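Local coordinates for uncharacterized DUF3829-like protein (Bacteroides thetaiotaomicron, PDB 3RH3) that is of unknown function but folds as an all-helical, DUF3829-like protein, probably made as a lipoprotein in its natural form, at residues A[17-22]-A[149-154]; A[87-92]-A[137-142]; A[168-173]-A[197-202]; A[175-180]-A[193-198]; A[36-41]-A[97-102]. All blocks are in the same frame, centred on the assembly; numbering follows the deposited sequence. Where two conformers were deposited one is given.

Interaction 1 of 5, residues A[17-22]-A[149-154]; sequences KVINYY and QAESEL
The carboxylate of E151 is the one flat end among the side chains that meet here, and it stands beside the contact: its stem does the touching, with CG of E151 3.8 Å from CD1 of I19. The carboxylate instead reaches R168 in a long, weak ion pair. Of the two tyrosine rings on 17-22, Y21 packs edge-to-face with F77, while the Y22 ring lies against F140 and R168. The contact belongs to an all-helical bundle, in which helix 10-32 runs against the C-terminal end of helix 115-154. The short axes come within 9.6 Å at 131° between their directions, and the two segments bury 166 Å² between them. The small side chain of A150 probably helps the CA atoms of V18 and A150 to come to 6.6 Å. Its CB is touched by two branched residues, CD1 of I19 at 3.7 Å and CG1 of V18 at 3.9 Å. With CG1 anti to the backbone N (chi1 165°), V18 aims that methyl at A150. I19 crosses the stem of E151 at about a right angle but runs alongside L154 in the opposite sense, its CG1 3.8 Å from CD1 of L154. Within 149-154, NE2 of Q149 donates to OE2 of E153 at 3.0 Å; the acceptor lies in the amide plane of Q149 and is met on its anti lone pair.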
# COMPACT_ATOMS: atom_id res chain seq x y z
N LYS A 17 -9.37 6.37 17.62
CA LYS A 17 -9.37 4.91 17.60
C LYS A 17 -9.33 4.43 16.15
O LYS A 17 -8.70 3.42 15.86
CB LYS A 17 -10.56 4.35 18.39
CG LYS A 17 -10.26 4.24 19.88
CD LYS A 17 -11.53 4.18 20.69
CE LYS A 17 -11.30 4.43 22.16
N VAL A 18 -9.93 5.19 15.22
CA VAL A 18 -9.89 4.92 13.77
C VAL A 18 -8.43 5.11 13.28
O VAL A 18 -7.91 4.27 12.53
CB VAL A 18 -10.89 5.83 12.99
CG1 VAL A 18 -10.59 5.83 11.48
CG2 VAL A 18 -12.33 5.42 13.25
N ILE A 19 -7.77 6.20 13.71
CA ILE A 19 -6.38 6.52 13.34
C ILE A 19 -5.45 5.42 13.88
O ILE A 19 -4.63 4.91 13.10
CB ILE A 19 -5.99 7.95 13.84
CG1 ILE A 19 -6.87 9.06 13.20
CG2 ILE A 19 -4.49 8.26 13.62
CD1 ILE A 19 -6.96 9.03 11.68
N ASN A 20 -5.59 5.05 15.18
CA ASN A 20 -4.78 4.00 15.79
C ASN A 20 -4.99 2.66 15.07
O ASN A 20 -4.04 1.91 14.88
CB ASN A 20 -5.07 3.86 17.29
CG ASN A 20 -4.48 2.59 17.85
OD1 ASN A 20 -3.28 2.31 17.67
ND2 ASN A 20 -5.30 1.75 18.45
N TYR A 21 -6.24 2.34 14.67
CA TYR A 21 -6.51 1.10 13.95
C TYR A 21 -5.74 1.11 12.62
O TYR A 21 -5.10 0.10 12.27
CB TYR A 21 -8.02 0.89 13.71
CG TYR A 21 -8.27 -0.46 13.09
CD1 TYR A 21 -8.40 -1.60 13.88
CD2 TYR A 21 -8.25 -0.63 11.71
CE1 TYR A 21 -8.62 -2.85 13.31
CE2 TYR A 21 -8.43 -1.89 11.13
CZ TYR A 21 -8.62 -3.00 11.94
OH TYR A 21 -8.82 -4.23 11.39
N TYR A 22 -5.80 2.24 11.88
CA TYR A 22 -5.07 2.41 10.62
C TYR A 22 -3.55 2.20 10.84
O TYR A 22 -2.92 1.49 10.06
CB TYR A 22 -5.33 3.78 9.98
CG TYR A 22 -4.37 4.11 8.84
CD1 TYR A 22 -4.51 3.51 7.59
CD2 TYR A 22 -3.32 5.00 9.03
CE1 TYR A 22 -3.63 3.80 6.55
CE2 TYR A 22 -2.42 5.29 8.00
CZ TYR A 22 -2.59 4.69 6.76
OH TYR A 22 -1.71 4.95 5.74
N GLN A 149 -11.93 11.00 7.28
CA GLN A 149 -12.99 11.60 8.07
C GLN A 149 -12.50 11.83 9.51
O GLN A 149 -12.77 12.89 10.08
CB GLN A 149 -14.24 10.69 8.05
CG GLN A 149 -15.47 11.26 8.76
CD GLN A 149 -15.97 12.56 8.17
OE1 GLN A 149 -16.18 12.68 6.95
NE2 GLN A 149 -16.17 13.57 9.02
N ALA A 150 -11.76 10.86 10.08
CA ALA A 150 -11.22 10.99 11.43
C ALA A 150 -10.19 12.11 11.50
O ALA A 150 -10.22 12.91 12.44
CB ALA A 150 -10.61 9.67 11.89
N GLU A 151 -9.30 12.21 10.48
CA GLU A 151 -8.30 13.26 10.43
C GLU A 151 -8.97 14.63 10.28
O GLU A 151 -8.58 15.54 10.98
CB GLU A 151 -7.26 13.04 9.32
CG GLU A 151 -6.09 12.15 9.74
CD GLU A 151 -5.09 12.69 10.77
OE1 GLU A 151 -5.51 13.16 11.85
OE2 GLU A 151 -3.87 12.56 10.52
N SER A 152 -10.01 14.75 9.46
CA SER A 152 -10.73 16.01 9.28
C SER A 152 -11.30 16.55 10.61
O SER A 152 -11.37 17.76 10.80
CB SER A 152 -11.84 15.85 8.25
OG SER A 152 -12.63 17.02 8.18
N GLU A 153 -11.69 15.63 11.51
CA GLU A 153 -12.25 15.95 12.83
C GLU A 153 -11.16 16.34 13.82
O GLU A 153 -11.34 17.30 14.58
CB GLU A 153 -13.06 14.77 13.37
CG GLU A 153 -14.41 14.61 12.70
CD GLU A 153 -15.07 13.25 12.83
OE1 GLU A 153 -15.02 12.67 13.94
OE2 GLU A 153 -15.66 12.79 11.83
N LEU A 154 -10.04 15.59 13.83
CA LEU A 154 -8.94 15.86 14.74
C LEU A 154 -8.14 17.09 14.33
O LEU A 154 -7.47 17.67 15.18
CB LEU A 154 -8.02 14.63 14.85
CG LEU A 154 -8.64 13.41 15.59
CD1 LEU A 154 -8.07 12.11 15.09
CD2 LEU A 154 -8.50 13.53 17.10

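Interaction 2 of 5, residues A[87-92]-A[137-142]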
# COMPACT_ATOMS: atom_id res chain seq x y z
N GLN A 87 -13.05 -10.15 6.92
CA GLN A 87 -13.05 -11.06 5.78
C GLN A 87 -11.77 -10.88 4.94
O GLN A 87 -11.18 -11.87 4.50
CB GLN A 87 -14.29 -10.78 4.94
CG GLN A 87 -14.60 -11.81 3.87
CD GLN A 87 -15.78 -11.33 3.06
OE1 GLN A 87 -16.88 -11.10 3.59
NE2 GLN A 87 -15.57 -11.12 1.77
N ASN A 88 -11.35 -9.64 4.76
CA ASN A 88 -10.17 -9.34 3.96
C ASN A 88 -8.87 -9.72 4.69
O ASN A 88 -7.95 -10.22 4.05
CB ASN A 88 -10.17 -7.91 3.49
CG ASN A 88 -11.06 -7.79 2.30
OD1 ASN A 88 -10.71 -8.20 1.19
ND2 ASN A 88 -12.31 -7.36 2.51
N TYR A 89 -8.83 -9.55 6.01
CA TYR A 89 -7.68 -9.97 6.81
C TYR A 89 -7.62 -11.50 6.86
O TYR A 89 -6.53 -12.05 6.85
CB TYR A 89 -7.74 -9.41 8.23
CG TYR A 89 -7.00 -8.11 8.38
CD1 TYR A 89 -5.62 -8.04 8.18
CD2 TYR A 89 -7.66 -6.95 8.79
CE1 TYR A 89 -4.93 -6.85 8.37
CE2 TYR A 89 -6.98 -5.75 8.95
CZ TYR A 89 -5.61 -5.71 8.76
OH TYR A 89 -4.93 -4.54 8.95
N ALA A 90 -8.79 -12.17 6.90
CA ALA A 90 -8.82 -13.62 6.90
C ALA A 90 -8.30 -14.13 5.56
O ALA A 90 -7.45 -15.01 5.53
CB ALA A 90 -10.24 -14.13 7.17
N GLY A 91 -8.76 -13.52 4.47
CA GLY A 91 -8.31 -13.87 3.13
C GLY A 91 -6.82 -13.64 3.01
O GLY A 91 -6.08 -14.55 2.61
N LEU A 92 -6.37 -12.46 3.43
CA LEU A 92 -4.95 -12.13 3.37
C LEU A 92 -4.09 -13.24 4.03
O LEU A 92 -3.24 -13.81 3.35
CB LEU A 92 -4.69 -10.77 4.02
CG LEU A 92 -3.25 -10.28 3.92
CD1 LEU A 92 -3.19 -8.90 3.34
CD2 LEU A 92 -2.57 -10.35 5.27
N GLN A 137 -4.65 -4.16 -0.57
CA GLN A 137 -5.23 -2.99 -1.21
C GLN A 137 -6.67 -2.77 -0.77
O GLN A 137 -7.04 -1.63 -0.48
CB GLN A 137 -5.16 -3.12 -2.74
CG GLN A 137 -5.55 -1.83 -3.48
CD GLN A 137 -4.67 -0.67 -3.08
OE1 GLN A 137 -3.45 -0.79 -3.01
NE2 GLN A 137 -5.28 0.45 -2.69
N VAL A 138 -7.48 -3.83 -0.71
CA VAL A 138 -8.88 -3.73 -0.26
C VAL A 138 -8.90 -3.18 1.21
O VAL A 138 -9.67 -2.26 1.48
CB VAL A 138 -9.67 -5.06 -0.41
CG1 VAL A 138 -11.06 -4.96 0.21
CG2 VAL A 138 -9.78 -5.48 -1.88
N ILE A 139 -7.99 -3.63 2.09
CA ILE A 139 -7.94 -3.16 3.49
C ILE A 139 -7.63 -1.66 3.52
O ILE A 139 -8.32 -0.94 4.25
CB ILE A 139 -6.95 -3.98 4.38
CG1 ILE A 139 -7.43 -5.45 4.50
CG2 ILE A 139 -6.76 -3.35 5.78
CD1 ILE A 139 -6.29 -6.44 4.77
N PHE A 140 -6.64 -1.20 2.71
CA PHE A 140 -6.31 0.21 2.66
C PHE A 140 -7.47 1.01 2.04
O PHE A 140 -7.77 2.08 2.55
CB PHE A 140 -4.97 0.48 1.95
CG PHE A 140 -3.77 0.13 2.82
CD1 PHE A 140 -3.56 0.76 4.05
CD2 PHE A 140 -2.86 -0.85 2.41
CE1 PHE A 140 -2.47 0.41 4.87
CE2 PHE A 140 -1.75 -1.19 3.22
CZ PHE A 140 -1.57 -0.56 4.45
N ASP A 141 -8.14 0.48 0.99
CA ASP A 141 -9.30 1.11 0.36
C ASP A 141 -10.45 1.30 1.37
O ASP A 141 -11.08 2.34 1.37
CB ASP A 141 -9.80 0.28 -0.84
CG ASP A 141 -8.88 0.25 -2.07
OD1 ASP A 141 -7.98 1.11 -2.16
OD2 ASP A 141 -9.08 -0.63 -2.94
N ILE A 142 -10.72 0.30 2.22
CA ILE A 142 -11.75 0.39 3.25
C ILE A 142 -11.42 1.52 4.23
O ILE A 142 -12.25 2.38 4.48
CB ILE A 142 -11.97 -0.96 4.00
CG1 ILE A 142 -12.57 -2.05 3.07
CG2 ILE A 142 -12.84 -0.81 5.28
CD1 ILE A 142 -12.15 -3.47 3.52
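I139 fills the tight side of this contact by setting its CD1 methyl over the Y89 ring, 3.8 Å from the centroid and 11° off the ring normal, a CH-pi contact over one face. Its other branch follows the ring outward, CG2 lying 3.8 Å from OH of Y89. That hydroxyl is hydrogen-bonded to S25 on helix 10-32, which ties the far end of the ring to a third helix. Replacing Y89 by an alanine is likely to leave CD1 of I139 without the face it rests on and S25 without this partner. CD1 of I139 also meets CD1 of L92, more distantly, at 4.2 Å. Two nearly antiparallel helices of the bundle, 79-111 and 115-154, face each other at this level, their short axes 9.7 Å apart at 160°. The more open side is carried by N88 and V138, both partly exposed. N88 lays its amide across V138 at about a right angle, and OD1 of N88 comes to 3.4 Å from CG1 of V138, a polar-apolar touch. ND2 of N88 is hydrogen-bonded to O of N84, one turn back, and only loosely approaches CD1 of I142, at 4.0 Å.

Interaction 3 of 5, residues A[168-173]-A[197-202]; sequences RKMSGT and AELEKE
E202 lies alongside selenomethionine M170, the two running in opposite directions, with CB of E202 3.8 Å from CG of M170 and OE1 of E202 3.6 Å from the same CG. This is one level of an antiparallel helical hairpin, helices 161-181 and 189-207, whose short axes are 9.8 Å apart at 163°. OG1 of T173 faces both oxygens of E202, 2.8 Å from OE1 and 3.0 Å from OE2, with O of K169 as a competing acceptor for its single proton. K169 passes across the carboxylate with its methylenes, while NZ of K169 stays 4.7 Å from OE2 of E202. Since E198 brings a second carboxylate close to that of E202, the ionisation of either may be shifted. A leucine in place of E202 would probably cost the T173 hydroxyl its nearest partner across the helices, leaving O of K169 and the more distant, weak E198 carboxylate. Beneath this polar row the apolar side closes, CG2 of T173 meeting CB of L199 at 3.8 Å.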
# COMPACT_ATOMS: atom_id res chain seq x y z
N ARG A 168 -1.46 13.60 3.20
CA ARG A 168 -1.95 12.30 3.65
C ARG A 168 -2.67 11.55 2.49
O ARG A 168 -2.38 10.38 2.27
CB ARG A 168 -2.90 12.45 4.84
CG ARG A 168 -2.20 12.77 6.13
CD ARG A 168 -3.13 12.59 7.33
NE ARG A 168 -3.42 11.18 7.65
CZ ARG A 168 -2.58 10.35 8.27
NH1 ARG A 168 -1.37 10.76 8.62
NH2 ARG A 168 -2.95 9.10 8.53
N LYS A 169 -3.56 12.20 1.76
CA LYS A 169 -4.28 11.53 0.66
C LYS A 169 -3.34 11.13 -0.49
O LYS A 169 -3.42 9.99 -0.96
CB LYS A 169 -5.45 12.37 0.12
CG LYS A 169 -6.40 11.51 -0.71
CD LYS A 169 -7.70 12.18 -1.04
CE LYS A 169 -8.62 11.17 -1.69
NZ LYS A 169 -10.02 11.67 -1.76
N MSE A 170 -2.40 12.02 -0.89
CA MSE A 170 -1.42 11.75 -1.96
C MSE A 170 -0.49 10.61 -1.59
O MSE A 170 -0.25 9.76 -2.43
CB MSE A 170 -0.64 13.00 -2.33
CG MSE A 170 -1.55 14.01 -3.07
SE MSE A 170 -0.56 15.50 -3.74
CE MSE A 170 -0.63 16.61 -2.20
N SER A 171 -0.09 10.54 -0.30
CA SER A 171 0.76 9.48 0.23
C SER A 171 0.06 8.14 0.10
O SER A 171 0.70 7.16 -0.24
CB SER A 171 1.14 9.75 1.68
OG SER A 171 2.17 10.72 1.67
N GLY A 172 -1.24 8.13 0.40
CA GLY A 172 -2.08 6.95 0.25
C GLY A 172 -2.17 6.51 -1.20
O GLY A 172 -2.01 5.33 -1.51
N THR A 173 -2.37 7.47 -2.11
CA THR A 173 -2.45 7.20 -3.56
C THR A 173 -1.11 6.65 -4.07
O THR A 173 -1.12 5.67 -4.81
CB THR A 173 -2.91 8.44 -4.33
OG1 THR A 173 -4.07 8.96 -3.68
CG2 THR A 173 -3.29 8.12 -5.77
N ALA A 197 -3.94 9.03 -12.59
CA ALA A 197 -4.90 10.09 -12.92
C ALA A 197 -5.49 10.66 -11.63
O ALA A 197 -5.65 11.88 -11.51
CB ALA A 197 -5.99 9.53 -13.83
N GLU A 198 -5.79 9.79 -10.65
CA GLU A 198 -6.29 10.18 -9.32
C GLU A 198 -5.22 11.08 -8.63
O GLU A 198 -5.53 12.19 -8.18
CB GLU A 198 -6.63 8.93 -8.48
CG GLU A 198 -7.11 9.21 -7.06
CD GLU A 198 -7.42 8.00 -6.19
OE1 GLU A 198 -8.25 7.16 -6.62
OE2 GLU A 198 -6.88 7.92 -5.07
N LEU A 199 -3.98 10.63 -8.63
CA LEU A 199 -2.83 11.36 -8.07
C LEU A 199 -2.62 12.73 -8.75
O LEU A 199 -2.33 13.71 -8.05
CB LEU A 199 -1.55 10.52 -8.17
CG LEU A 199 -0.27 11.12 -7.49
CD1 LEU A 199 -0.56 11.53 -6.05
CD2 LEU A 199 0.87 10.14 -7.52
N GLU A 200 -2.78 12.80 -10.10
CA GLU A 200 -2.61 14.03 -10.87
C GLU A 200 -3.70 15.04 -10.47
O GLU A 200 -3.43 16.23 -10.36
CB GLU A 200 -2.63 13.74 -12.39
CG GLU A 200 -2.76 14.95 -13.31
CD GLU A 200 -1.47 15.63 -13.73
OE1 GLU A 200 -0.49 15.61 -12.95
OE2 GLU A 200 -1.46 16.23 -14.83
N LYS A 201 -4.91 14.55 -10.26
CA LYS A 201 -6.06 15.37 -9.86
C LYS A 201 -5.83 15.92 -8.44
O LYS A 201 -6.07 17.09 -8.19
CB LYS A 201 -7.34 14.51 -9.93
CG LYS A 201 -8.63 15.28 -10.11
CD LYS A 201 -9.84 14.34 -10.18
N GLU A 202 -5.32 15.08 -7.53
CA GLU A 202 -5.01 15.47 -6.14
C GLU A 202 -3.87 16.50 -6.11
O GLU A 202 -3.91 17.46 -5.33
CB GLU A 202 -4.61 14.25 -5.29
CG GLU A 202 -5.73 13.26 -5.01
CD GLU A 202 -5.29 11.89 -4.52
OE1 GLU A 202 -4.08 11.70 -4.24
OE2 GLU A 202 -6.16 11.00 -4.39

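Interaction 4 of 5, residues A[175-180]-A[193-198]. With EDO (1,2-ethanediol), chain E.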
# COMPACT_ATOMS: atom_id res chain seq x y z
N GLN A 175 1.16 4.98 -2.30
CA GLN A 175 1.24 3.64 -1.70
C GLN A 175 0.39 2.65 -2.54
O GLN A 175 0.86 1.54 -2.81
CB GLN A 175 0.77 3.71 -0.24
CG GLN A 175 0.63 2.35 0.44
CD GLN A 175 0.21 2.49 1.88
OE1 GLN A 175 0.99 2.26 2.79
NE2 GLN A 175 -1.03 2.89 2.12
N SER A 176 -0.83 3.05 -2.96
CA SER A 176 -1.68 2.20 -3.83
C SER A 176 -0.98 1.93 -5.19
O SER A 176 -0.97 0.78 -5.66
CB SER A 176 -3.04 2.84 -4.08
OG SER A 176 -3.79 2.92 -2.88
N ILE A 177 -0.36 2.97 -5.78
CA ILE A 177 0.35 2.82 -7.07
C ILE A 177 1.52 1.83 -6.91
O ILE A 177 1.72 0.96 -7.78
CB ILE A 177 0.82 4.18 -7.64
CG1 ILE A 177 -0.40 5.08 -7.94
CG2 ILE A 177 1.64 3.98 -8.92
CD1 ILE A 177 -0.10 6.55 -8.05
N MSE A 178 2.29 1.96 -5.79
CA MSE A 178 3.44 1.09 -5.53
C MSE A 178 2.98 -0.34 -5.34
O MSE A 178 3.60 -1.26 -5.87
CB MSE A 178 4.26 1.59 -4.34
CG MSE A 178 5.14 2.80 -4.72
SE MSE A 178 6.59 2.25 -5.91
CE MSE A 178 7.79 1.71 -4.56
N ASN A 179 1.85 -0.52 -4.64
CA ASN A 179 1.26 -1.84 -4.43
C ASN A 179 0.86 -2.49 -5.77
O ASN A 179 1.14 -3.67 -5.97
CB ASN A 179 0.04 -1.76 -3.51
CG ASN A 179 -0.51 -3.11 -3.12
OD1 ASN A 179 0.22 -4.04 -2.78
ND2 ASN A 179 -1.80 -3.28 -3.22
N LEU A 180 0.27 -1.71 -6.67
CA LEU A 180 -0.12 -2.19 -8.00
C LEU A 180 1.09 -2.50 -8.85
O LEU A 180 1.08 -3.49 -9.60
CB LEU A 180 -1.03 -1.17 -8.71
CG LEU A 180 -2.44 -1.04 -8.09
CD1 LEU A 180 -3.10 0.29 -8.49
CD2 LEU A 180 -3.31 -2.26 -8.40
N ASP A 193 -2.46 3.31 -14.13
CA ASP A 193 -2.88 4.50 -14.87
C ASP A 193 -4.06 5.20 -14.20
O ASP A 193 -4.03 6.41 -14.06
CB ASP A 193 -3.20 4.18 -16.34
CG ASP A 193 -2.03 3.58 -17.12
OD1 ASP A 193 -0.85 3.84 -16.73
OD2 ASP A 193 -2.28 2.80 -18.09
N LEU A 194 -5.08 4.44 -13.75
CA LEU A 194 -6.23 5.02 -13.06
C LEU A 194 -5.78 5.71 -11.79
O LEU A 194 -6.22 6.82 -11.52
CB LEU A 194 -7.30 3.95 -12.75
CG LEU A 194 -8.10 3.47 -13.96
CD1 LEU A 194 -8.73 2.14 -13.66
CD2 LEU A 194 -9.13 4.48 -14.35
N LYS A 195 -4.87 5.10 -11.03
CA LYS A 195 -4.38 5.72 -9.78
C LYS A 195 -3.45 6.92 -10.06
O LYS A 195 -3.44 7.87 -9.27
CB LYS A 195 -3.68 4.69 -8.87
CG LYS A 195 -4.64 3.70 -8.22
CD LYS A 195 -5.28 4.24 -6.95
CE LYS A 195 -6.46 3.38 -6.55
NZ LYS A 195 -6.83 3.56 -5.13
N MSE A 196 -2.76 6.92 -11.20
CA MSE A 196 -1.91 8.05 -11.57
C MSE A 196 -2.77 9.27 -11.93
O MSE A 196 -2.44 10.38 -11.52
CB MSE A 196 -0.98 7.68 -12.71
CG MSE A 196 0.10 6.70 -12.26
SE MSE A 196 1.62 7.63 -11.42
CE MSE A 196 2.35 8.38 -13.06
N ALA A 197 -3.94 9.03 -12.59
CA ALA A 197 -4.90 10.09 -12.92
C ALA A 197 -5.49 10.66 -11.63
O ALA A 197 -5.65 11.88 -11.51
CB ALA A 197 -5.99 9.53 -13.83
N GLU A 198 -5.79 9.79 -10.65
CA GLU A 198 -6.29 10.18 -9.32
C GLU A 198 -5.22 11.08 -8.63
O GLU A 198 -5.53 12.19 -8.18
CB GLU A 198 -6.63 8.93 -8.48
CG GLU A 198 -7.11 9.21 -7.06
CD GLU A 198 -7.42 8.00 -6.19
OE1 GLU A 198 -8.25 7.16 -6.62
OE2 GLU A 198 -6.88 7.92 -5.07
C1 EDO E . 2.71 -8.98 -2.04
O1 EDO E . 2.06 -9.96 -2.85
C2 EDO E . 1.71 -8.06 -1.33
O2 EDO E . 1.82 -6.73 -1.87
O HOH W 1 -5.59 5.02 -3.21
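K195, first of the touching residues along 193-198, meets 175-180 with nearly its whole length. Its CB presses on CG1 of I177 at 3.4 Å, tighter than usual for two carbons, where the CA atoms of the two residues are 6.2 Å apart. One bond further, CG of K195 meets CD1 of L180 at 3.8 Å, the two side chains crossing at about a right angle. The chain then bends at chi2 (-84°), which carries CD past CB of S176 and brings the ammonium to the polar side of the contact. NZ of K195 does not bond S176 directly; it donates to a water at 2.7 Å, and the same water lies 2.8 Å from OG of S176. That hydroxyl also takes a hydrogen bond from Q137 on helix 115-154, so water and glutamine join three helices at this point. Next in sequence, selenomethionine M196 folds back at chi2 and chi3 and sets its SE 3.9 Å from CD1 of I177, which covers the apolar flank. On the far side of 175-180, S133 and Q137 hold the N179 amide by hydrogen bonds, and an ethanediol, probably from the crystallisation liquor, adds a weak one. With axes 9.5 Å apart at 165°, and only a short connection between helices 161-181 and 189-207, the arrangement is that of an antiparallel helical hairpin near its turn.

Interaction 5 of 5, residues A[36-41]-A[97-102]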
# COMPACT_ATOMS: atom_id res chain seq x y z
N LYS A 36 8.49 -6.86 -1.15
CA LYS A 36 9.90 -7.21 -1.26
C LYS A 36 10.15 -8.65 -0.76
O LYS A 36 10.91 -9.37 -1.39
CB LYS A 36 10.79 -6.20 -0.50
N ASP A 37 9.46 -9.09 0.32
CA ASP A 37 9.60 -10.45 0.86
C ASP A 37 8.93 -11.46 -0.07
O ASP A 37 9.51 -12.50 -0.36
CB ASP A 37 9.02 -10.56 2.29
CG ASP A 37 9.73 -9.69 3.32
OD1 ASP A 37 10.98 -9.65 3.31
OD2 ASP A 37 9.03 -9.07 4.15
N ILE A 38 7.71 -11.14 -0.54
CA ILE A 38 6.95 -12.01 -1.44
C ILE A 38 7.69 -12.15 -2.80
O ILE A 38 7.86 -13.28 -3.28
CB ILE A 38 5.50 -11.46 -1.61
CG1 ILE A 38 4.70 -11.49 -0.27
CG2 ILE A 38 4.74 -12.16 -2.73
CD1 ILE A 38 4.61 -12.88 0.50
N ASN A 39 8.16 -11.04 -3.38
CA ASN A 39 8.84 -11.03 -4.68
C ASN A 39 10.20 -11.72 -4.60
O ASN A 39 10.57 -12.37 -5.58
CB ASN A 39 8.96 -9.62 -5.22
CG ASN A 39 7.62 -8.98 -5.55
OD1 ASN A 39 6.58 -9.66 -5.69
ND2 ASN A 39 7.60 -7.66 -5.67
N ALA A 40 10.91 -11.66 -3.44
CA ALA A 40 12.19 -12.35 -3.23
C ALA A 40 11.99 -13.87 -3.29
O ALA A 40 12.80 -14.59 -3.88
CB ALA A 40 12.80 -11.96 -1.89
N VAL A 41 10.89 -14.34 -2.69
CA VAL A 41 10.52 -15.75 -2.67
C VAL A 41 10.19 -16.20 -4.10
O VAL A 41 10.69 -17.23 -4.54
CB VAL A 41 9.36 -15.99 -1.67
CG1 VAL A 41 8.71 -17.35 -1.88
CG2 VAL A 41 9.86 -15.86 -0.23
N THR A 97 -0.44 -18.00 4.02
CA THR A 97 -0.10 -19.33 4.52
C THR A 97 0.09 -20.28 3.34
O THR A 97 1.10 -20.98 3.31
CB THR A 97 -1.15 -19.83 5.52
OG1 THR A 97 -1.20 -18.91 6.61
CG2 THR A 97 -0.84 -21.22 6.05
N GLN A 98 -0.85 -20.28 2.35
CA GLN A 98 -0.77 -21.09 1.13
C GLN A 98 0.52 -20.79 0.37
O GLN A 98 1.19 -21.72 -0.09
CB GLN A 98 -1.96 -20.82 0.21
CG GLN A 98 -3.24 -21.57 0.55
CD GLN A 98 -4.34 -21.24 -0.43
OE1 GLN A 98 -5.30 -20.53 -0.11
NE2 GLN A 98 -4.22 -21.73 -1.66
N PHE A 99 0.88 -19.50 0.24
CA PHE A 99 2.08 -19.03 -0.45
C PHE A 99 3.35 -19.61 0.17
O PHE A 99 4.15 -20.23 -0.54
CB PHE A 99 2.14 -17.49 -0.46
CG PHE A 99 3.28 -16.90 -1.25
CD1 PHE A 99 3.14 -16.65 -2.62
CD2 PHE A 99 4.48 -16.58 -0.64
CE1 PHE A 99 4.20 -16.10 -3.35
CE2 PHE A 99 5.54 -16.03 -1.37
CZ PHE A 99 5.39 -15.80 -2.73
N TYR A 100 3.53 -19.43 1.50
CA TYR A 100 4.73 -19.92 2.18
C TYR A 100 4.75 -21.43 2.33
O TYR A 100 5.85 -21.98 2.37
CB TYR A 100 4.93 -19.23 3.52
CG TYR A 100 5.47 -17.84 3.33
CD1 TYR A 100 6.81 -17.63 3.00
CD2 TYR A 100 4.64 -16.72 3.41
CE1 TYR A 100 7.32 -16.35 2.81
CE2 TYR A 100 5.14 -15.44 3.22
CZ TYR A 100 6.48 -15.26 2.92
OH TYR A 100 6.97 -14.00 2.74
N ASP A 101 3.56 -22.10 2.37
CA ASP A 101 3.46 -23.57 2.40
C ASP A 101 3.94 -24.13 1.07
O ASP A 101 4.70 -25.11 1.06
CB ASP A 101 2.02 -24.04 2.68
N ASN A 102 3.50 -23.50 -0.04
CA ASN A 102 3.87 -23.86 -1.40
C ASN A 102 5.37 -23.68 -1.60
O ASN A 102 5.98 -24.51 -2.26
CB ASN A 102 3.10 -23.04 -2.42
CG ASN A 102 1.68 -23.49 -2.65
OD1 ASN A 102 1.29 -24.61 -2.31
ND2 ASN A 102 0.89 -22.64 -3.27
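I38 and V41 on one helix face two consecutive aromatic rings, F99 and Y100, on the other, and the turning of those rings sets the contact. Helices 35-46 and 79-111 of the all-helical fold run in roughly the same direction here, 33° apart. Their short axes stand 11.6 Å from each other, wide enough for the two rings to fill the gap. With CG anti to the backbone N (chi1 -175°), F99 extends its ring across the interface, while Y100, with chi1 -77°, swings round beside it. As a result CD2 of F99 stands above the centre of the Y100 ring. The edge of F99 meets the backbone of the other helix: CZ of F99 lies 3.6 Å from O of I38, near the ring plane. I38 splits its branches, CG2 going to CZ of F99 at 3.7 Å and CD1 reaching CE2 of F99 and CE2 of Y100, both at 3.8 Å. V41 divides likewise, CG1 meeting CE2 of F99 at 3.5 Å and CG2 meeting CE1 of Y100 at 4.0 Å. S129 and L132 of helix 115-154 also touch I38, and so add a third helix to the apolar cluster. Toward the outer side, where D37 is exposed, CD1 of I38 comes to 3.4 Å from OH of Y100.

Interactions 3 and 4 hold the same two helices, 161-181 and 189-207, at successive levels: interaction 4 is buried and mostly apolar, with one water bridge, whereas interaction 3, partly buried, is ruled by carboxylates and a threonine hydroxyl. Interactions 1 and 2 share helix 115-154 and touch each other. Interaction 1 is small, aliphatic and near the surface, while interaction 2 lies deeper and adds an aromatic face. Interaction 5, with its centre about 32 Å from that of interaction 1 and across the middle of the chain, packs aliphatic branches against two aromatic rings and joins helices in roughly the same direction. Q137 connects interactions 2 and 4 through S176 and N179, linking helix 115-154 to helix 161-181.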